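Local structure of flagellar pocket-related cytoskeletal protein (Trypanosoma brucei, 6SJQ) at residues A[82-85]-A[86-89]. The protein is a cytoskeletal protein of the trypanosome flagellar pocket collar, whose N-terminal ubiquitin-fold domain, the part present here, binds proteins through a long structured loop. Numbering follows the deposited sequence.
Sequences QLTD and YCQL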
ATOM      1  N   GLN A  82     -11.905  -5.178  10.681  1.00 12.65           N
ATOM      2  CA  GLN A  82     -11.392  -3.833  10.948  1.00 16.18           C
ATOM      3  C   GLN A  82     -11.594  -2.876   9.767  1.00 15.39           C
ATOM      4  O   GLN A  82     -11.918  -1.699   9.956  1.00 15.40           O
ATOM      5  CB  GLN A  82      -9.901  -3.880  11.301  1.00 14.56           C
ATOM      6  CG  GLN A  82      -9.573  -4.351  12.714  1.00 18.26           C
ATOM      7  CD  GLN A  82      -8.081  -4.393  12.925  1.00 16.58           C
ATOM      8  OE1 GLN A  82      -7.433  -5.398  12.628  1.00 14.62           O
ATOM      9  NE2 GLN A  82      -7.514  -3.281  13.408  1.00 13.48           N
ATOM     10  N   LEU A  83     -11.400  -3.378   8.552  1.00 13.85           N
ATOM     11  CA  LEU A  83     -11.510  -2.527   7.353  1.00 10.91           C
ATOM     12  C   LEU A  83     -12.895  -1.891   7.201  1.00 18.60           C
ATOM     13  O   LEU A  83     -13.932  -2.553   7.383  1.00 15.95           O
ATOM     14  CB  LEU A  83     -11.170  -3.338   6.088  1.00 15.38           C
ATOM     15  CG  LEU A  83      -9.736  -3.866   5.972  1.00 15.90           C
ATOM     16  CD1 LEU A  83      -9.606  -4.763   4.733  1.00 18.54           C
ATOM     17  CD2 LEU A  83      -8.709  -2.722   5.917  1.00 13.72           C
ATOM     18  N   THR A  84     -12.899  -0.592   6.900  1.00 16.21           N
ATOM     19  CA  THR A  84     -14.114   0.128   6.542  1.00 17.35           C
ATOM     20  C   THR A  84     -13.903   0.785   5.197  1.00 16.38           C
ATOM     21  O   THR A  84     -12.763   0.997   4.771  1.00 14.99           O
ATOM     22  CB  THR A  84     -14.499   1.194   7.591  1.00 15.34           C
ATOM     23  OG1 THR A  84     -13.404   2.114   7.778  1.00 17.87           O
ATOM     24  CG2 THR A  84     -14.831   0.529   8.914  1.00 24.90           C
ATOM     25  N   ASP A  85     -14.991   1.111   4.512  1.00 13.68           N
ATOM     26  CA  ASP A  85     -14.874   1.688   3.188  1.00 14.48           C
ATOM     27  C   ASP A  85     -14.093   3.000   3.188  1.00 12.42           C
ATOM     28  O   ASP A  85     -14.379   3.923   3.961  1.00 14.89           O
ATOM     29  CB  ASP A  85     -16.246   1.920   2.537  1.00 20.43           C
ATOM     30  CG  ASP A  85     -16.113   2.427   1.099  1.00 29.91           C
ATOM     31  OD1 ASP A  85     -15.831   1.606   0.198  1.00 25.67           O
ATOM     32  OD2 ASP A  85     -16.245   3.651   0.864  1.00 43.70           O
ATOM     33  N   TYR A  86     -13.107   3.049   2.300  1.00 13.06           N
ATOM     34  CA  TYR A  86     -12.240   4.184   2.053  1.00 16.78           C
ATOM     35  C   TYR A  86     -11.325   4.471   3.223  1.00 12.90           C
ATOM     36  O   TYR A  86     -10.765   5.561   3.319  1.00 17.47           O
ATOM     37  CB  TYR A  86     -13.011   5.438   1.592  1.00 19.44           C
ATOM     38  CG  TYR A  86     -12.253   6.175   0.509  1.00 25.01           C
ATOM     39  CD1 TYR A  86     -11.582   7.355   0.784  1.00 27.90           C
ATOM     40  CD2 TYR A  86     -12.169   5.660  -0.776  1.00 31.09           C
ATOM     41  CE1 TYR A  86     -10.863   8.017  -0.202  1.00 34.71           C
ATOM     42  CE2 TYR A  86     -11.459   6.317  -1.772  1.00 29.74           C
ATOM     43  CZ  TYR A  86     -10.809   7.496  -1.479  1.00 33.73           C
ATOM     44  OH  TYR A  86     -10.091   8.143  -2.466  1.00 35.81           O
ATOM     45  N   CYS A  87     -11.136   3.480   4.091  1.00 13.60           N
ATOM     46  CA  CYS A  87     -10.158   3.630   5.161  1.00 11.39           C
ATOM     47  C   CYS A  87      -8.744   3.738   4.570  1.00 11.13           C
ATOM     48  O   CYS A  87      -8.507   3.356   3.424  1.00 15.76           O
ATOM     49  CB  CYS A  87     -10.270   2.502   6.183  1.00 10.34           C
ATOM     50  SG  CYS A  87      -9.645   0.884   5.658  1.00 15.42           S
ATOM     51  N   GLN A  88      -7.830   4.319   5.354  1.00 13.42           N
ATOM     52  CA  GLN A  88      -6.445   4.495   4.944  1.00 10.39           C
ATOM     53  C   GLN A  88      -5.527   3.485   5.624  1.00 13.21           C
ATOM     54  O   GLN A  88      -5.500   3.388   6.851  1.00 11.74           O
ATOM     55  CB  GLN A  88      -5.966   5.906   5.307  1.00 10.23           C
ATOM     56  CG  GLN A  88      -4.518   6.155   4.872  1.00 12.17           C
ATOM     57  CD  GLN A  88      -4.393   6.318   3.377  1.00 11.63           C
ATOM     58  OE1 GLN A  88      -4.975   7.245   2.775  1.00 13.96           O
ATOM     59  NE2 GLN A  88      -3.663   5.398   2.747  1.00 13.82           N
ATOM     60  N   LEU A  89      -4.778   2.731   4.819  1.00 10.31           N
ATOM     61  CA  LEU A  89      -3.764   1.789   5.302  1.00 13.25           C
ATOM     62  C   LEU A  89      -2.355   2.281   4.960  1.00 12.63           C
ATOM     63  O   LEU A  89      -2.149   3.013   3.990  1.00 11.81           O
ATOM     64  CB  LEU A  89      -3.959   0.404   4.653  1.00 10.89           C
ATOM     65  CG  LEU A  89      -5.333  -0.262   4.757  1.00 13.92           C
ATOM     66  CD1 LEU A  89      -5.260  -1.662   4.158  1.00 18.88           C
ATOM     67  CD2 LEU A  89      -5.781  -0.321   6.197  1.00 15.45           C
TER
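T84 and C87 close a type II beta turn: the amide N of C87 donates to the carbonyl O of T84 over 3.0 Å, with an N-H...O angle of 154°, and approaches from above the carbonyl plane. D85 and Y86 fill its two corners. Y86 has a positive phi of 68°, tolerable in the second corner, where glycine or asparagine is more usual. The turn feeds directly into strand 87-92, which is central in the mixed sheet of this ubiquitin fold and runs parallel to strand 6-14. With CG anti to the backbone N (chi1 -176°), D85 directs its carboxylate away from the turn's inner side, and OD1 accepts from the amide N of L7 on strand 6-14; the Y86 OH is hydrogen-bonded to E22 OE1 of the next strand, 17-25. C87 is small enough for its SG to tuck back toward the turn, 3.2 Å from T84 O, a close approach. Apolar contacts gather L83, C87 and L89 on the buried side. L83 CD2 lies 3.7 Å from C87 SG and meets L89 CD2 at 3.8 Å, the two leucine side chains crossing at about a right angle. P29 and L77 touch L83, while M66 of strand 63-68 packs on both C87 and L89.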